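Long-range contacts in putative transcriptional regulator TRANSCRIPTION REGULATOR protein (Rhizobium meliloti, PDB 5NLA), which activates transcription as an AraC-like, c-di-GMP-binding regulator of extracellular polysaccharide production, probably by recognising specific DNA sequences: residues A[97-102]-A[169-174]; A[123-128]-A[153-158]; A[183-188]-A[230-235]. One frame throughout, in Å; residues are numbered along the deposited sequence.

Overall arrangement
Contacts 1 and 2 belong to one antiparallel sheet, in which strand 166-173 lies between strands 97-104 and 124-129; their centres are about 10 Å apart. Strand 166-173 joins them directly, with probable hydrogen bonds from Leu171 N to Val126 O (2.6 Å) and from Trp124 N to Met173 O (2.8 Å). Contact 3 is a meeting of two helices, its centre about 11 Å from that of contact 2 and about 17 Å from that of contact 1. Trp124 CZ3 reaches Leu185 CB at 3.6 Å, and Met173 SD touches Val231 CG2 at 4.1 Å, so the sheet and the helix pair pack against each other.

Contact 1 (A[97-102]-A[169-174]); sequences LLIVQQ and ILLFMP
Val100 leans over toward Phe172, its CG2 meeting the ring at the edge, near the ring plane, 3.9 Å from CE2. Leu98 runs beside the same ring and points the same way, with CD2 4.1 Å from Phe172 CD2. That methyl stands above the ring plane, outside its CD2 corner. On the opposite face, Ile169 crosses Ile99 at a slant. With CG1 anti to the backbone N (chi1 -174°), the Ile169 branch reaches across the strand boundary, and its CD1 lies 3.9 Å from Ile99 CG2 and 4.2 Å from Gln101 CG. Without that branch, as with an alanine here, a gap is likely to open beside Ile99 CG2 and the aliphatic part of Gln101. At the far end, Leu97 and Met173 lie alongside each other, CD1 to CG at 3.7 Å. Paired backbone hydrogen bonds, Leu98 with Phe172 and Val100 with Leu170, hold the antiparallel ladder in register. Strand 88-94 flanks residues 97-102, and the amide of Gln101 bonds to Trp92 and Glu209; strand 124-129 flanks residues 169-174, while helix 196-211 covers the face of Ile99, Ile169 and Leu171.

Contact 2 (A[123-128]-A[153-158]); sequences HWNVGL and RSLGYP
Three backbone hydrogen bonds tie His123 and Asn125 to the opposite segment. Asn125 and Arg153 exchange two of them, Asn125 N to Arg153 O at 2.7 Å and Arg153 N to Asn125 O at 2.9 Å. The third runs from Leu155 N to His123 O, 2.9 Å long and almost straight, arriving nearly along the C=O axis. It extends the pairing beyond the last strand residue, Ser154.

Here strand 150-154 gives way to a type I beta turn from Ser154 to Tyr157. Ser154 OG accepts from Gly156 N at 3.1 Å, which makes an ST turn, and the same hydroxyl also bonds to Glu253. Both strands belong to the larger of two antiparallel sheets, an arrangement consistent with the cupin-like sensor domain of AraC relatives.

The apolar contacts centre on Leu155. Its CG is anti to the carbonyl carbon (chi1 -59°), a setting that folds the side chain back over the His123 carbonyl and lets its two methyl groups reach two alternate residues of the other segment: CD1 lies 3.8 Å from His123 CB, and CD2 3.9 Å from Asn125 CB. Phe172 of the next strand also packs on this leucine. On the other face of the sheet, Ser154 CB comes obliquely to the six-membered ring of Trp124, 4.1 Å from CE3.

Polar side-chain ends look to other partners. Asn125 ND2 donates to Leu171 O, Trp124 NE1 to Tyr175 O and Arg153 NH1 to Asn190 OD1, while the Arg153 guanidinium makes cation-pi contacts with Phe151 and Tyr159.

Contact 3 (A[183-188]-A[230-235]); sequences GKLEGA and MVVACV
Val235 is the bump of this contact, and its CG1 methyl enters a shallow hollow on the surface of segment 183-188. One wall of the hollow is Ala188, whose CB lies 3.4 Å from Val235 CG1. Another is Leu185, with CD1 at 3.8 Å from the same methyl, and the carbonyl of Lys184 borders it at 4.1 Å from O to CG1. What steers CG1 into this place is the first torsion of Val235: the methyl is anti to its own backbone N (chi1 -177°). Leu185 and Val235 cross at about a right angle, so the leucine's CD1 rests against the forked end of the valine, 4.0 Å from CB and 4.2 Å from CG2. One turn back on helix 220-234, Val232 adds a looser touch, CG2 to Leu185 CD1 at 4.4 Å. Ala188, just past the end of helix 182-187, and Val235 have the nearest CA atoms of the two segments. Arg239, a little farther along the chain, donates to Gly187 O. Between the two segments themselves the contact is carried by methyl groups, without a hydrogen bond or salt bridge, so its hold probably comes from burial and fit.

Contact 1 (A[97-102]-A[169-174])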
loop_
_atom_site.group_PDB
_atom_site.type_symbol
_atom_site.label_atom_id
_atom_site.label_comp_id
_atom_site.label_asym_id
_atom_site.label_seq_id
_atom_site.Cartn_x
_atom_site.Cartn_y
_atom_site.Cartn_z
ATOM N N LEU A 97 3.865 -9.508 1.760
ATOM C CA LEU A 97 3.003 -8.923 0.731
ATOM C C LEU A 97 1.527 -9.291 0.972
ATOM O O LEU A 97 1.190 -10.477 1.052
ATOM C CB LEU A 97 3.477 -9.413 -0.648
ATOM C CG LEU A 97 2.749 -8.993 -1.928
ATOM C CD1 LEU A 97 3.636 -9.188 -3.151
ATOM C CD2 LEU A 97 1.447 -9.756 -2.104
ATOM N N LEU A 98 0.668 -8.273 1.082
ATOM C CA LEU A 98 -0.762 -8.449 1.357
ATOM C C LEU A 98 -1.605 -8.286 0.081
ATOM O O LEU A 98 -1.545 -7.245 -0.593
ATOM C CB LEU A 98 -1.234 -7.439 2.417
ATOM C CG LEU A 98 -2.694 -7.575 2.892
ATOM C CD1 LEU A 98 -2.874 -8.747 3.833
ATOM C CD2 LEU A 98 -3.199 -6.317 3.574
ATOM N N ILE A 99 -2.393 -9.317 -0.225
ATOM C CA ILE A 99 -3.391 -9.270 -1.296
ATOM C C ILE A 99 -4.733 -8.921 -0.659
ATOM O O ILE A 99 -5.151 -9.586 0.295
ATOM C CB ILE A 99 -3.579 -10.634 -2.003
ATOM C CG1 ILE A 99 -2.233 -11.282 -2.367
ATOM C CG2 ILE A 99 -4.476 -10.481 -3.234
ATOM C CD1 ILE A 99 -1.438 -10.510 -3.385
ATOM N N VAL A 100 -5.410 -7.906 -1.189
ATOM C CA VAL A 100 -6.753 -7.546 -0.723
ATOM C C VAL A 100 -7.749 -7.513 -1.878
ATOM O O VAL A 100 -7.551 -6.790 -2.847
ATOM C CB VAL A 100 -6.746 -6.194 0.010
ATOM C CG1 VAL A 100 -8.167 -5.719 0.310
ATOM C CG2 VAL A 100 -5.923 -6.312 1.287
ATOM N N GLN A 101 -8.804 -8.312 -1.762
ATOM C CA GLN A 101 -9.951 -8.241 -2.669
ATOM C C GLN A 101 -10.973 -7.263 -2.088
ATOM O O GLN A 101 -11.542 -7.510 -1.021
ATOM C CB GLN A 101 -10.569 -9.620 -2.865
ATOM C CG GLN A 101 -9.667 -10.580 -3.646
ATOM C CD GLN A 101 -10.033 -12.048 -3.477
ATOM O OE1 GLN A 101 -10.041 -12.582 -2.361
ATOM N NE2 GLN A 101 -10.306 -12.716 -4.588
ATOM N N GLN A 102 -11.184 -6.151 -2.789
ATOM C CA GLN A 102 -12.094 -5.100 -2.360
ATOM C C GLN A 102 -13.321 -5.001 -3.270
ATOM O O GLN A 102 -13.190 -4.955 -4.499
ATOM C CB GLN A 102 -11.357 -3.774 -2.393
ATOM C CG GLN A 102 -12.156 -2.591 -1.884
ATOM C CD GLN A 102 -11.269 -1.404 -1.597
ATOM O OE1 GLN A 102 -11.413 -0.729 -0.568
ATOM N NE2 GLN A 102 -10.323 -1.150 -2.494
ATOM N N ILE A 169 -8.582 -5.785 -7.105
ATOM C CA ILE A 169 -7.618 -6.607 -6.390
ATOM C C ILE A 169 -6.374 -5.731 -6.140
ATOM O O ILE A 169 -5.827 -5.118 -7.068
ATOM C CB ILE A 169 -7.354 -7.953 -7.112
ATOM C CG1 ILE A 169 -6.456 -8.860 -6.254
ATOM C CG2 ILE A 169 -6.768 -7.750 -8.501
ATOM C CD1 ILE A 169 -6.652 -10.342 -6.514
ATOM N N LEU A 170 -5.991 -5.629 -4.867
ATOM C CA LEU A 170 -4.958 -4.693 -4.405
ATOM C C LEU A 170 -3.749 -5.431 -3.813
ATOM O O LEU A 170 -3.913 -6.296 -2.954
ATOM C CB LEU A 170 -5.533 -3.789 -3.316
ATOM C CG LEU A 170 -6.667 -2.795 -3.606
ATOM C CD1 LEU A 170 -7.034 -2.093 -2.301
ATOM C CD2 LEU A 170 -6.280 -1.772 -4.666
ATOM N N LEU A 171 -2.549 -5.071 -4.270
ATOM C CA LEU A 171 -1.281 -5.540 -3.686
ATOM C C LEU A 171 -0.681 -4.443 -2.804
ATOM O O LEU A 171 -0.520 -3.294 -3.238
ATOM C CB LEU A 171 -0.260 -5.864 -4.783
ATOM C CG LEU A 171 -0.674 -6.786 -5.924
ATOM C CD1 LEU A 171 0.426 -6.865 -6.971
ATOM C CD2 LEU A 171 -1.010 -8.163 -5.390
ATOM N N PHE A 172 -0.356 -4.803 -1.569
ATOM C CA PHE A 172 0.379 -3.920 -0.677
ATOM C C PHE A 172 1.709 -4.614 -0.407
ATOM O O PHE A 172 1.740 -5.700 0.154
ATOM C CB PHE A 172 -0.370 -3.706 0.629
ATOM C CG PHE A 172 -1.680 -2.972 0.489
ATOM C CD1 PHE A 172 -1.715 -1.582 0.478
ATOM C CD2 PHE A 172 -2.899 -3.673 0.449
ATOM C CE1 PHE A 172 -2.927 -0.898 0.376
ATOM C CE2 PHE A 172 -4.116 -2.995 0.363
ATOM C CZ PHE A 172 -4.131 -1.605 0.321
ATOM N N MET A 173 2.796 -3.978 -0.836
ATOM C CA MET A 173 4.144 -4.548 -0.767
ATOM C C MET A 173 4.964 -3.701 0.224
ATOM O O MET A 173 5.013 -2.471 0.080
ATOM C CB MET A 173 4.791 -4.528 -2.165
ATOM C CG MET A 173 4.225 -5.566 -3.149
ATOM S SD MET A 173 4.496 -5.254 -4.910
ATOM C CE MET A 173 3.548 -3.757 -5.028
ATOM N N PRO A 174 5.597 -4.337 1.239
ATOM C CA PRO A 174 6.366 -3.555 2.219
ATOM C C PRO A 174 7.561 -2.847 1.586
ATOM O O PRO A 174 8.164 -3.398 0.667
ATOM C CB PRO A 174 6.852 -4.603 3.222
ATOM C CG PRO A 174 6.088 -5.840 2.939
ATOM C CD PRO A 174 5.677 -5.783 1.513
#

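Contact 2 (A[123-128]-A[153-158])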
loop_
_atom_site.group_PDB
_atom_site.type_symbol
_atom_site.label_atom_id
_atom_site.label_comp_id
_atom_site.label_asym_id
_atom_site.label_seq_id
_atom_site.Cartn_x
_atom_site.Cartn_y
_atom_site.Cartn_z
ATOM N N HIS A 123 3.616 1.218 2.395
ATOM C CA HIS A 123 3.665 0.143 1.434
ATOM C C HIS A 123 3.614 0.734 0.023
ATOM O O HIS A 123 3.150 1.861 -0.170
ATOM C CB HIS A 123 2.480 -0.821 1.630
ATOM C CG HIS A 123 2.509 -1.590 2.917
ATOM N ND1 HIS A 123 2.446 -0.985 4.151
ATOM C CD2 HIS A 123 2.566 -2.923 3.158
ATOM C CE1 HIS A 123 2.491 -1.907 5.097
ATOM N NE2 HIS A 123 2.553 -3.094 4.521
ATOM N N TRP A 124 4.116 -0.023 -0.947
ATOM C CA TRP A 124 3.864 0.255 -2.356
ATOM C C TRP A 124 2.508 -0.376 -2.661
ATOM O O TRP A 124 2.298 -1.566 -2.434
ATOM C CB TRP A 124 4.941 -0.370 -3.232
ATOM C CG TRP A 124 6.336 -0.058 -2.801
ATOM C CD1 TRP A 124 7.151 -0.851 -2.070
ATOM C CD2 TRP A 124 7.077 1.135 -3.080
ATOM N NE1 TRP A 124 8.355 -0.228 -1.867
ATOM C CE2 TRP A 124 8.334 0.993 -2.477
ATOM C CE3 TRP A 124 6.792 2.315 -3.773
ATOM C CZ2 TRP A 124 9.312 1.971 -2.549
ATOM C CZ3 TRP A 124 7.762 3.299 -3.838
ATOM C CH2 TRP A 124 9.013 3.115 -3.234
ATOM N N ASN A 125 1.576 0.430 -3.137
ATOM C CA ASN A 125 0.225 -0.030 -3.420
ATOM C C ASN A 125 0.079 -0.150 -4.931
ATOM O O ASN A 125 0.334 0.806 -5.675
ATOM C CB ASN A 125 -0.787 0.975 -2.850
ATOM C CG ASN A 125 -2.202 0.413 -2.685
ATOM O OD1 ASN A 125 -3.135 1.189 -2.504
ATOM N ND2 ASN A 125 -2.367 -0.900 -2.725
ATOM N N VAL A 126 -0.286 -1.340 -5.377
ATOM C CA VAL A 126 -0.686 -1.556 -6.763
ATOM C C VAL A 126 -2.081 -2.129 -6.740
ATOM O O VAL A 126 -2.355 -3.054 -5.974
ATOM C CB VAL A 126 0.278 -2.506 -7.463
ATOM C CG1 VAL A 126 -0.335 -3.077 -8.732
ATOM C CG2 VAL A 126 1.571 -1.765 -7.763
ATOM N N GLY A 127 -2.967 -1.574 -7.556
ATOM C CA GLY A 127 -4.374 -1.974 -7.531
ATOM C C GLY A 127 -4.942 -2.116 -8.920
ATOM O O GLY A 127 -4.820 -1.200 -9.725
ATOM N N LEU A 128 -5.554 -3.268 -9.186
ATOM C CA LEU A 128 -6.199 -3.567 -10.462
ATOM C C LEU A 128 -7.704 -3.479 -10.321
ATOM O O LEU A 128 -8.245 -4.044 -9.387
ATOM C CB LEU A 128 -5.873 -4.997 -10.866
ATOM C CG LEU A 128 -6.512 -5.526 -12.146
ATOM C CD1 LEU A 128 -6.040 -4.720 -13.349
ATOM C CD2 LEU A 128 -6.165 -7.000 -12.286
ATOM N N ARG A 153 0.963 3.489 -6.589
ATOM C CA ARG A 153 1.079 4.559 -5.595
ATOM C C ARG A 153 1.873 4.091 -4.374
ATOM O O ARG A 153 1.650 2.978 -3.879
ATOM C CB ARG A 153 -0.319 4.979 -5.099
ATOM C CG ARG A 153 -0.944 6.152 -5.830
ATOM C CD ARG A 153 -2.058 6.770 -5.005
ATOM N NE ARG A 153 -3.132 5.822 -4.744
ATOM C CZ ARG A 153 -4.098 5.460 -5.608
ATOM N NH1 ARG A 153 -4.161 5.933 -6.867
ATOM N NH2 ARG A 153 -5.013 4.585 -5.200
ATOM N N SER A 154 2.772 4.938 -3.872
ATOM C CA SER A 154 3.286 4.755 -2.521
ATOM C C SER A 154 2.309 5.301 -1.491
ATOM O O SER A 154 1.697 6.361 -1.688
ATOM C CB SER A 154 4.594 5.461 -2.326
ATOM O OG SER A 154 5.026 5.227 -0.997
ATOM N N LEU A 155 2.182 4.589 -0.379
ATOM C CA LEU A 155 1.352 5.049 0.722
ATOM C C LEU A 155 2.066 6.078 1.619
ATOM O O LEU A 155 1.488 6.537 2.606
ATOM C CB LEU A 155 0.869 3.863 1.548
ATOM C CG LEU A 155 0.055 2.828 0.774
ATOM C CD1 LEU A 155 -0.387 1.742 1.725
ATOM C CD2 LEU A 155 -1.153 3.461 0.104
ATOM N N GLY A 156 3.307 6.420 1.282
ATOM C CA GLY A 156 4.033 7.499 1.926
ATOM C C GLY A 156 3.810 8.887 1.351
ATOM O O GLY A 156 4.200 9.878 1.987
ATOM N N TYR A 157 3.238 8.976 0.146
ATOM C CA TYR A 157 2.841 10.266 -0.434
ATOM C C TYR A 157 1.335 10.434 -0.302
ATOM O O TYR A 157 0.590 9.472 -0.488
ATOM C CB TYR A 157 3.206 10.378 -1.911
ATOM C CG TYR A 157 4.631 10.729 -2.191
ATOM C CD1 TYR A 157 5.156 11.953 -1.784
ATOM C CD2 TYR A 157 5.462 9.857 -2.915
ATOM C CE1 TYR A 157 6.478 12.284 -2.051
ATOM C CE2 TYR A 157 6.783 10.187 -3.202
ATOM C CZ TYR A 157 7.289 11.403 -2.768
ATOM O OH TYR A 157 8.600 11.737 -3.050
ATOM N N PRO A 158 0.885 11.665 -0.012
ATOM C CA PRO A 158 -0.548 11.909 0.074
ATOM C C PRO A 158 -1.247 11.834 -1.273
ATOM O O PRO A 158 -0.616 12.000 -2.319
ATOM C CB PRO A 158 -0.646 13.318 0.657
ATOM C CG PRO A 158 0.656 13.966 0.359
ATOM C CD PRO A 158 1.684 12.885 0.226
#

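Contact 3 (A[183-188]-A[230-235])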
loop_
_atom_site.group_PDB
_atom_site.type_symbol
_atom_site.label_atom_id
_atom_site.label_comp_id
_atom_site.label_asym_id
_atom_site.label_seq_id
_atom_site.Cartn_x
_atom_site.Cartn_y
_atom_site.Cartn_z
ATOM N N GLY A 183 14.082 4.697 -6.956
ATOM C CA GLY A 183 14.290 5.942 -7.691
ATOM C C GLY A 183 13.226 6.141 -8.750
ATOM O O GLY A 183 12.564 7.185 -8.794
ATOM N N LYS A 184 13.061 5.124 -9.593
ATOM C CA LYS A 184 12.002 5.110 -10.600
ATOM C C LYS A 184 10.606 5.107 -9.975
ATOM O O LYS A 184 9.701 5.761 -10.486
ATOM C CB LYS A 184 12.170 3.916 -11.550
ATOM C CG LYS A 184 13.362 4.056 -12.491
ATOM C CD LYS A 184 13.108 3.399 -13.845
ATOM C CE LYS A 184 14.087 3.886 -14.909
ATOM N NZ LYS A 184 13.747 3.375 -16.272
ATOM N N LEU A 185 10.441 4.384 -8.873
ATOM C CA LEU A 185 9.145 4.285 -8.196
ATOM C C LEU A 185 8.649 5.607 -7.581
ATOM O O LEU A 185 7.450 5.845 -7.530
ATOM C CB LEU A 185 9.179 3.187 -7.122
ATOM C CG LEU A 185 8.869 1.740 -7.535
ATOM C CD1 LEU A 185 9.375 1.383 -8.925
ATOM C CD2 LEU A 185 9.411 0.760 -6.507
ATOM N N GLU A 186 9.569 6.446 -7.104
ATOM C CA GLU A 186 9.221 7.777 -6.585
ATOM C C GLU A 186 8.759 8.717 -7.697
ATOM O O GLU A 186 7.792 9.448 -7.522
ATOM C CB GLU A 186 10.403 8.390 -5.830
ATOM C CG GLU A 186 10.624 7.751 -4.465
ATOM C CD GLU A 186 11.966 8.088 -3.828
ATOM O OE1 GLU A 186 12.665 9.009 -4.306
ATOM O OE2 GLU A 186 12.312 7.430 -2.820
ATOM N N GLY A 187 9.447 8.686 -8.836
ATOM C CA GLY A 187 9.089 9.505 -9.986
ATOM C C GLY A 187 7.811 9.090 -10.699
ATOM O O GLY A 187 7.195 9.910 -11.397
ATOM N N ALA A 188 7.410 7.826 -10.536
ATOM C CA ALA A 188 6.203 7.295 -11.181
ATOM C C ALA A 188 5.007 7.185 -10.237
ATOM O O ALA A 188 4.108 6.411 -10.494
ATOM C CB ALA A 188 6.509 5.930 -11.792
ATOM N N MET A 230 7.410 -8.357 -12.123
ATOM C CA MET A 230 6.313 -7.828 -12.934
ATOM C C MET A 230 5.981 -6.361 -12.581
ATOM O O MET A 230 5.823 -5.526 -13.482
ATOM C CB MET A 230 5.050 -8.690 -12.782
ATOM C CG MET A 230 5.061 -9.994 -13.548
ATOM S SD MET A 230 3.614 -11.002 -13.212
ATOM C CE MET A 230 4.051 -12.453 -14.141
ATOM N N VAL A 231 5.887 -6.047 -11.290
ATOM C CA VAL A 231 5.527 -4.690 -10.864
ATOM C C VAL A 231 6.591 -3.693 -11.294
ATOM O O VAL A 231 6.300 -2.708 -11.973
ATOM C CB VAL A 231 5.301 -4.592 -9.339
ATOM C CG1 VAL A 231 5.363 -3.147 -8.850
ATOM C CG2 VAL A 231 3.955 -5.206 -8.960
ATOM N N VAL A 232 7.822 -3.954 -10.893
ATOM C CA VAL A 232 8.921 -3.050 -11.190
ATOM C C VAL A 232 9.133 -2.870 -12.717
ATOM O O VAL A 232 9.486 -1.775 -13.175
ATOM C CB VAL A 232 10.202 -3.493 -10.425
ATOM C CG1 VAL A 232 10.836 -4.738 -11.031
ATOM C CG2 VAL A 232 11.211 -2.370 -10.365
ATOM N N ALA A 233 8.882 -3.929 -13.491
ATOM C CA ALA A 233 8.855 -3.852 -14.966
ATOM C C ALA A 233 7.736 -2.953 -15.518
ATOM O O ALA A 233 7.968 -2.189 -16.450
ATOM C CB ALA A 233 8.742 -5.244 -15.570
ATOM N N CYS A 234 6.532 -3.047 -14.959
ATOM C CA CYS A 234 5.442 -2.153 -15.362
ATOM C C CYS A 234 5.752 -0.674 -15.154
ATOM O O CYS A 234 5.376 0.160 -15.984
ATOM C CB CYS A 234 4.153 -2.472 -14.612
ATOM S SG CYS A 234 3.405 -4.046 -15.048
ATOM N N VAL A 235 6.432 -0.350 -14.057
ATOM C CA VAL A 235 6.713 1.047 -13.711
ATOM C C VAL A 235 7.726 1.701 -14.674
ATOM O O VAL A 235 7.827 2.923 -14.698
ATOM C CB VAL A 235 7.124 1.200 -12.224
ATOM C CG1 VAL A 235 7.339 2.664 -11.856
ATOM C CG2 VAL A 235 6.065 0.575 -11.319
#